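Local coordinates for protein diguanylate cyclase (Marinobacter aquaeolei VT8, PDB 3IGN) that probably makes the second messenger cyclic di-GMP from two molecules of GTP through this GGDEF domain, which here holds the bound product, at residues E108-R111 and E112-K116; P96-A100 and E101-V105. All coordinates share one frame; numbering follows the deposited sequence.

Interaction 1: residues E108-R111 and E112-K116; sequences ERIR and EAIEK. With C2E (9,9'-[(2R,3R,3aS,5S,7aR,9R,10R,10aS,12S,14aR)-3,5,10,12-tetrahydroxy-5,12-dioxidooctahydro-2H,7H-difuro[3,2-d:3',2'-j][1,3,7,9,2,8]tetraoxadiphosphacyclododecine-2,9-diyl]bis(2-amino-1,9-dihydro-6H-purin-6-one)), chain C.
Arg-111 and Glu-115 meet one helical turn apart near the C-terminal end of helix 100-115. With Glu-108 they form an i, i+3 and i, i+4 salt-bridge network. Arg-111 grips Glu-108 side-on: NE bonds to OE1 of Glu-108 at 2.9 Å, and NH2 bonds to OE2 of Glu-108 at 2.8 Å. Its third nitrogen, NH1, reaches OE1 of Glu-115 at 3.1 Å. That carboxylate stands almost upright to the guanidinium, the planes 80° apart. All three carboxylate oxygens lie close to the guanidinium plane. The chi3 bend of Arg-111 (61°) folds its end back beside both glutamates. NH1 and Glu-115 OE2 also bond to Asn-164. With an alanine in place of Arg-111, the carboxylates of Glu-108 and Glu-115 would probably lose the positive charge they share.

Backbone bonds from Glu-112 N through Glu-115 N to the carbonyls four residues earlier continue the helix. On the apolar side, Ile-110 CG2 touches Ile-114 CG1 at 4.2 Å, and Ile-114 packs on Thr-69 and Val-72 of helix 59-74.

Arg-109 points to the ligand. NH2 donates to Asn-76 O and to O6 of the chain B cyclic di-GMP. N3 of the chain C guanine lies 3.2 Å above its guanidinium plane, over the centre.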
loop_
_atom_site.group_PDB
_atom_site.type_symbol
_atom_site.label_atom_id
_atom_site.label_comp_id
_atom_site.label_asym_id
_atom_site.label_seq_id
_atom_site.Cartn_x
_atom_site.Cartn_y
_atom_site.Cartn_z
ATOM N N GLU A 108 -5.952 -0.418 -9.058
ATOM C CA GLU A 108 -6.296 0.606 -10.040
ATOM C C GLU A 108 -7.375 1.535 -9.494
ATOM O O GLU A 108 -7.311 2.749 -9.686
ATOM C CB GLU A 108 -6.778 -0.048 -11.334
ATOM C CG GLU A 108 -7.331 0.921 -12.373
ATOM C CD GLU A 108 -6.293 1.901 -12.892
ATOM O OE1 GLU A 108 -5.097 1.763 -12.542
ATOM O OE2 GLU A 108 -6.677 2.810 -13.660
ATOM N N ARG A 109 -8.363 0.962 -8.810
ATOM C CA ARG A 109 -9.442 1.759 -8.243
ATOM C C ARG A 109 -8.853 2.752 -7.249
ATOM O O ARG A 109 -9.257 3.909 -7.206
ATOM C CB ARG A 109 -10.474 0.858 -7.551
ATOM C CG ARG A 109 -11.784 1.563 -7.237
ATOM C CD ARG A 109 -12.875 0.583 -6.808
ATOM N NE ARG A 109 -12.564 -0.070 -5.539
ATOM C CZ ARG A 109 -12.349 -1.374 -5.406
ATOM N NH1 ARG A 109 -12.409 -2.169 -6.462
ATOM N NH2 ARG A 109 -12.065 -1.880 -4.212
ATOM N N ILE A 110 -7.881 2.307 -6.456
ATOM C CA ILE A 110 -7.244 3.202 -5.499
ATOM C C ILE A 110 -6.382 4.228 -6.244
ATOM O O ILE A 110 -6.423 5.425 -5.939
ATOM C CB ILE A 110 -6.354 2.431 -4.485
ATOM C CG1 ILE A 110 -7.225 1.729 -3.437
ATOM C CG2 ILE A 110 -5.413 3.398 -3.789
ATOM C CD1 ILE A 110 -6.433 0.933 -2.407
ATOM N N ARG A 111 -5.604 3.768 -7.223
ATOM C CA ARG A 111 -4.755 4.678 -7.996
ATOM C C ARG A 111 -5.584 5.804 -8.588
ATOM O O ARG A 111 -5.230 6.973 -8.477
ATOM C CB ARG A 111 -4.061 3.951 -9.152
ATOM C CG ARG A 111 -2.972 4.781 -9.847
ATOM C CD ARG A 111 -2.659 4.241 -11.237
ATOM N NE ARG A 111 -3.841 4.289 -12.090
ATOM C CZ ARG A 111 -4.390 5.412 -12.541
ATOM N NH1 ARG A 111 -3.854 6.586 -12.235
ATOM N NH2 ARG A 111 -5.495 5.365 -13.273
ATOM N N GLU A 112 -6.690 5.440 -9.227
ATOM C CA GLU A 112 -7.558 6.426 -9.858
ATOM C C GLU A 112 -8.187 7.369 -8.843
ATOM O O GLU A 112 -8.288 8.572 -9.086
ATOM C CB GLU A 112 -8.651 5.721 -10.663
ATOM C CG GLU A 112 -9.268 6.591 -11.747
ATOM C CD GLU A 112 -10.247 5.824 -12.621
ATOM O OE1 GLU A 112 -10.005 4.623 -12.867
ATOM O OE2 GLU A 112 -11.248 6.424 -13.070
ATOM N N ALA A 113 -8.609 6.828 -7.704
ATOM C CA ALA A 113 -9.228 7.650 -6.672
ATOM C C ALA A 113 -8.230 8.684 -6.164
ATOM O O ALA A 113 -8.596 9.814 -5.842
ATOM C CB ALA A 113 -9.713 6.777 -5.525
ATOM N N ILE A 114 -6.962 8.294 -6.097
ATOM C CA ILE A 114 -5.924 9.201 -5.635
ATOM C C ILE A 114 -5.611 10.227 -6.724
ATOM O O ILE A 114 -5.445 11.412 -6.445
ATOM C CB ILE A 114 -4.637 8.431 -5.263
ATOM C CG1 ILE A 114 -4.928 7.515 -4.066
ATOM C CG2 ILE A 114 -3.495 9.410 -4.998
ATOM C CD1 ILE A 114 -3.892 7.544 -2.961
ATOM N N GLU A 115 -5.548 9.760 -7.966
ATOM C CA GLU A 115 -5.252 10.629 -9.102
ATOM C C GLU A 115 -6.309 11.729 -9.249
ATOM O O GLU A 115 -5.982 12.869 -9.581
ATOM C CB GLU A 115 -5.177 9.795 -10.385
ATOM C CG GLU A 115 -4.668 10.538 -11.614
ATOM C CD GLU A 115 -4.658 9.657 -12.854
ATOM O OE1 GLU A 115 -5.663 8.957 -13.089
ATOM O OE2 GLU A 115 -3.655 9.666 -13.599
ATOM N N LYS A 116 -7.569 11.387 -8.986
ATOM C CA LYS A 116 -8.671 12.342 -9.092
ATOM C C LYS A 116 -8.846 13.195 -7.840
ATOM O O LYS A 116 -9.707 14.078 -7.794
ATOM C CB LYS A 116 -9.966 11.603 -9.389
HETATM P P1 C2E C . -16.744 -4.554 2.636
HETATM O O2P C2E C . -16.314 -5.827 1.749
HETATM O O1P C2E C . -15.921 -4.461 3.847
HETATM O "O5'" C2E C . -16.592 -3.191 1.826
HETATM C "C5'" C2E C . -15.606 -2.957 0.897
HETATM C "C4'" C2E C . -15.695 -1.530 0.346
HETATM O "O4'" C2E C . -14.638 -1.452 -0.612
HETATM C "C3'" C2E C . -17.035 -1.297 -0.389
HETATM O "O3'" C2E C . -17.890 -0.244 0.070
HETATM C "C2'" C2E C . -16.670 -1.180 -1.862
HETATM O "O2'" C2E C . -17.168 0.010 -2.476
HETATM C "C1'" C2E C . -15.161 -1.359 -1.963
HETATM N N9 C2E C . -15.072 -2.654 -2.658
HETATM C C8 C2E C . -14.829 -3.884 -2.093
HETATM N N7 C2E C . -14.842 -4.812 -2.974
HETATM C C5 C2E C . -15.092 -4.266 -4.171
HETATM C C6 C2E C . -15.224 -4.791 -5.478
HETATM O O6 C2E C . -15.113 -5.984 -5.676
HETATM N N1 C2E C . -15.491 -3.928 -6.508
HETATM C C2 C2E C . -15.623 -2.573 -6.282
HETATM N N2 C2E C . -15.888 -1.736 -7.336
HETATM N N3 C2E C . -15.504 -2.066 -5.055
HETATM C C4 C2E C . -15.238 -2.871 -3.993
HETATM P P11 C2E C . -19.425 -0.697 -0.071
HETATM O O21 C2E C . -19.812 -1.119 -1.575
HETATM O O11 C2E C . -20.330 0.391 0.377
HETATM O O5A C2E C . -19.542 -1.946 0.886
HETATM C C5A C2E C . -20.658 -2.729 0.940
HETATM C C4A C2E C . -20.486 -3.827 1.966
HETATM O O4A C2E C . -21.611 -4.682 1.789
HETATM C C3A C2E C . -19.180 -4.637 1.807
HETATM O O3A C2E C . -18.330 -4.652 2.952
HETATM C C2A C2E C . -19.635 -6.008 1.393
HETATM O O2A C2E C . -19.173 -6.993 2.315
HETATM C C1A C2E C . -21.153 -5.977 1.290
HETATM N N91 C2E C . -21.311 -6.102 -0.186
HETATM C C81 C2E C . -21.696 -5.130 -1.083
HETATM N N71 C2E C . -21.705 -5.598 -2.291
HETATM C C51 C2E C . -21.330 -6.886 -2.272
HETATM C C61 C2E C . -21.163 -7.884 -3.266
HETATM O O61 C2E C . -21.368 -7.624 -4.440
HETATM N N11 C2E C . -20.761 -9.136 -2.880
HETATM C C21 C2E C . -20.524 -9.422 -1.554
HETATM N N21 C2E C . -20.131 -10.681 -1.198
HETATM N N31 C2E C . -20.679 -8.494 -0.614
HETATM C C41 C2E C . -21.082 -7.239 -0.926
HETATM O O HOH W 1 -6.645 7.662 -15.139
#

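Interaction 2: residues P96-A100 and E101-V105; sequences PETDA and ESARV. With C2E (9,9'-[(2R,3R,3aS,5S,7aR,9R,10R,10aS,12S,14aR)-3,5,10,12-tetrahydroxy-5,12-dioxidooctahydro-2H,7H-difuro[3,2-d:3',2'-j][1,3,7,9,2,8]tetraoxadiphosphacyclododecine-2,9-diyl]bis(2-amino-1,9-dihydro-6H-purin-6-one)), chain B.
Glu-101 crosses Asp-99 at about a right angle at the N-terminus of helix 100-115, where Asp-99 is the N-cap. Glu-101 OE1 comes within 3.9 Å of Asp-99 OD1, a like-charge pair, and the carboxylate planes are 72° apart.

Ser-102 carries most of the cap. Its N donates to Asp-99 OD1 at 2.9 Å, nearly along the C-O axis of that oxygen. Its OG donates to the same oxygen at 2.9 Å, from above the carboxylate plane. The chi1 of Asp-99 (59°) sets the carboxylate between its own N and carbonyl carbon, turned to the helix start. A water accepts from Asp-99 N and donates to Ser-102 OG. Ser-102 CB also presses on Thr-98 CG2 at 3.5 Å, a tight carbon contact. Thr-98 OG1 donates to Pro-96 O and accepts from guanine N2 of the chain B cyclic di-GMP at 2.9 Å.

Ala-103 N bonds to Asp-99 O, and Arg-104 N to Ala-100 O, the first backbone bonds of the helix. Val-105 CG1 lies 3.4 Å from C5' of the same ligand.

The partial positive charge of the helix N-terminus probably stabilises the Asp-99 carboxylate and offsets part of its repulsion with Glu-101.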
loop_
_atom_site.group_PDB
_atom_site.type_symbol
_atom_site.label_atom_id
_atom_site.label_comp_id
_atom_site.label_asym_id
_atom_site.label_seq_id
_atom_site.Cartn_x
_atom_site.Cartn_y
_atom_site.Cartn_z
ATOM N N PRO A 96 -6.323 -11.281 0.743
ATOM C CA PRO A 96 -6.562 -12.725 0.766
ATOM C C PRO A 96 -7.568 -13.160 -0.300
ATOM O O PRO A 96 -8.419 -12.379 -0.719
ATOM C CB PRO A 96 -7.077 -12.958 2.192
ATOM C CG PRO A 96 -7.852 -11.709 2.457
ATOM C CD PRO A 96 -6.929 -10.624 1.918
ATOM N N GLU A 97 -7.447 -14.413 -0.733
ATOM C CA GLU A 97 -8.341 -15.001 -1.724
ATOM C C GLU A 97 -8.401 -14.160 -2.981
ATOM O O GLU A 97 -9.423 -14.123 -3.660
ATOM C CB GLU A 97 -9.744 -15.130 -1.140
ATOM C CG GLU A 97 -9.865 -16.099 0.020
ATOM C CD GLU A 97 -9.629 -17.528 -0.415
ATOM O OE1 GLU A 97 -10.008 -17.872 -1.557
ATOM O OE2 GLU A 97 -9.082 -18.307 0.383
ATOM N N THR A 98 -7.292 -13.504 -3.299
ATOM C CA THR A 98 -7.239 -12.614 -4.446
ATOM C C THR A 98 -5.980 -12.863 -5.269
ATOM O O THR A 98 -4.874 -12.755 -4.743
ATOM C CB THR A 98 -7.230 -11.151 -3.952
ATOM O OG1 THR A 98 -8.363 -10.929 -3.104
ATOM C CG2 THR A 98 -7.282 -10.175 -5.130
ATOM N N ASP A 99 -6.134 -13.188 -6.553
ATOM C CA ASP A 99 -4.960 -13.429 -7.387
ATOM C C ASP A 99 -4.409 -12.133 -7.957
ATOM O O ASP A 99 -4.980 -11.068 -7.754
ATOM C CB ASP A 99 -5.247 -14.434 -8.515
ATOM C CG ASP A 99 -6.358 -13.995 -9.460
ATOM O OD1 ASP A 99 -6.668 -12.796 -9.546
ATOM O OD2 ASP A 99 -6.913 -14.881 -10.146
ATOM N N ALA A 100 -3.294 -12.224 -8.668
ATOM C CA ALA A 100 -2.650 -11.037 -9.227
ATOM C C ALA A 100 -3.560 -10.149 -10.066
ATOM O O ALA A 100 -3.595 -8.930 -9.893
ATOM C CB ALA A 100 -1.429 -11.457 -10.040
ATOM N N GLU A 101 -4.296 -10.758 -10.987
ATOM C CA GLU A 101 -5.180 -10.004 -11.862
ATOM C C GLU A 101 -6.285 -9.289 -11.094
ATOM O O GLU A 101 -6.651 -8.166 -11.441
ATOM C CB GLU A 101 -5.778 -10.938 -12.922
ATOM C CG GLU A 101 -4.749 -11.558 -13.886
ATOM C CD GLU A 101 -3.602 -12.297 -13.192
ATOM O OE1 GLU A 101 -3.854 -13.093 -12.252
ATOM O OE2 GLU A 101 -2.439 -12.088 -13.609
ATOM N N SER A 102 -6.805 -9.929 -10.046
ATOM C CA SER A 102 -7.868 -9.326 -9.245
ATOM C C SER A 102 -7.317 -8.198 -8.385
ATOM O O SER A 102 -8.004 -7.207 -8.120
ATOM C CB SER A 102 -8.527 -10.383 -8.358
ATOM O OG SER A 102 -9.184 -11.348 -9.157
ATOM N N ALA A 103 -6.085 -8.367 -7.918
ATOM C CA ALA A 103 -5.434 -7.345 -7.107
ATOM C C ALA A 103 -5.272 -6.062 -7.919
ATOM O O ALA A 103 -5.432 -4.957 -7.409
ATOM C CB ALA A 103 -4.074 -7.852 -6.638
ATOM N N ARG A 104 -4.972 -6.215 -9.198
ATOM C CA ARG A 104 -4.800 -5.056 -10.058
ATOM C C ARG A 104 -6.061 -4.195 -10.069
ATOM O O ARG A 104 -5.977 -2.977 -10.093
ATOM C CB ARG A 104 -4.444 -5.525 -11.465
ATOM C CG ARG A 104 -3.966 -4.411 -12.382
ATOM C CD ARG A 104 -4.054 -4.838 -13.825
ATOM N NE ARG A 104 -2.942 -5.682 -14.241
ATOM C CZ ARG A 104 -1.685 -5.266 -14.321
ATOM N NH1 ARG A 104 -1.387 -4.017 -14.006
ATOM N NH2 ARG A 104 -0.736 -6.097 -14.726
ATOM N N VAL A 105 -7.227 -4.829 -10.008
ATOM C CA VAL A 105 -8.495 -4.097 -10.007
ATOM C C VAL A 105 -8.641 -3.164 -8.809
ATOM O O VAL A 105 -8.945 -1.987 -8.975
ATOM C CB VAL A 105 -9.713 -5.067 -10.029
ATOM C CG1 VAL A 105 -10.999 -4.266 -9.936
ATOM C CG2 VAL A 105 -9.680 -5.909 -11.278
HETATM P P1 C2E B . -15.161 -5.544 -10.342
HETATM O O2P C2E B . -14.866 -4.389 -9.261
HETATM O O1P C2E B . -14.763 -5.070 -11.691
HETATM O "O5'" C2E B . -14.358 -6.870 -10.006
HETATM C "C5'" C2E B . -13.109 -6.834 -9.430
HETATM C "C4'" C2E B . -12.552 -8.225 -9.139
HETATM O "O4'" C2E B . -11.275 -7.954 -8.547
HETATM C "C3'" C2E B . -13.414 -8.989 -8.102
HETATM O "O3'" C2E B . -13.981 -10.250 -8.493
HETATM C "C2'" C2E B . -12.542 -9.082 -6.864
HETATM O "O2'" C2E B . -12.379 -10.441 -6.459
HETATM C "C1'" C2E B . -11.240 -8.348 -7.159
HETATM N N9 C2E B . -11.362 -7.176 -6.262
HETATM C C8 C2E B . -11.910 -5.945 -6.565
HETATM N N7 C2E B . -11.888 -5.156 -5.556
HETATM C C5 C2E B . -11.327 -5.804 -4.520
HETATM C C6 C2E B . -11.047 -5.456 -3.175
HETATM O O6 C2E B . -11.332 -4.347 -2.744
HETATM N N1 C2E B . -10.451 -6.395 -2.372
HETATM C C2 C2E B . -10.128 -7.645 -2.857
HETATM N N2 C2E B . -9.529 -8.558 -2.033
HETATM N N3 C2E B . -10.390 -7.982 -4.111
HETATM C C4 C2E B . -10.976 -7.107 -4.960
HETATM P P11 C2E B . -15.461 -10.383 -7.854
HETATM O O21 C2E B . -15.445 -10.266 -6.244
HETATM O O11 C2E B . -16.067 -11.677 -8.239
HETATM O O5A C2E B . -16.264 -9.169 -8.509
HETATM C C5A C2E B . -17.538 -8.808 -8.138
HETATM C C4A C2E B . -18.059 -7.633 -8.964
HETATM O O4A C2E B . -19.295 -7.259 -8.344
HETATM C C3A C2E B . -17.120 -6.410 -8.981
HETATM O O3A C2E B . -16.704 -5.972 -10.255
HETATM C C2A C2E B . -17.840 -5.334 -8.219
HETATM O O2A C2E B . -18.003 -4.135 -8.988
HETATM C C1A C2E B . -19.158 -5.922 -7.751
HETATM N N91 C2E B . -18.888 -5.949 -6.290
HETATM C C81 C2E B . -18.458 -7.020 -5.531
HETATM N N71 C2E B . -18.302 -6.671 -4.297
HETATM C C51 C2E B . -18.615 -5.370 -4.161
HETATM C C61 C2E B . -18.625 -4.460 -3.065
HETATM O O61 C2E B . -18.302 -4.829 -1.948
HETATM N N11 C2E B . -19.007 -3.165 -3.291
HETATM C C21 C2E B . -19.367 -2.745 -4.553
HETATM N N21 C2E B . -19.744 -1.438 -4.747
HETATM N N31 C2E B . -19.359 -3.582 -5.585
HETATM C C41 C2E B . -18.994 -4.885 -5.436
HETATM O O HOH W 2 -9.102 -13.508 -7.393
#

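In the fold
Both interactions lie on helix 100-115 of the GGDEF domain, with centres about 16 Å apart. Interaction 2 comes first along the chain. It links the loop after strand 90-96 to the first turn of the helix. Interaction 1 follows and includes the last turns. The two sets do not otherwise touch. One cyclic di-GMP pocket takes residues from both: Thr-98, Ser-102 and Val-105 from interaction 2, and Arg-109 from interaction 1. Arg-109 also meets the second cyclic di-GMP. Arg-78 and Asp-81, also in this site, fit the RxxD pattern of the family's inhibitory site, so product held here is consistent with feedback control. Ser-102, Val-105 and Arg-109 lie on the one helix, and Thr-98 in the loop before it.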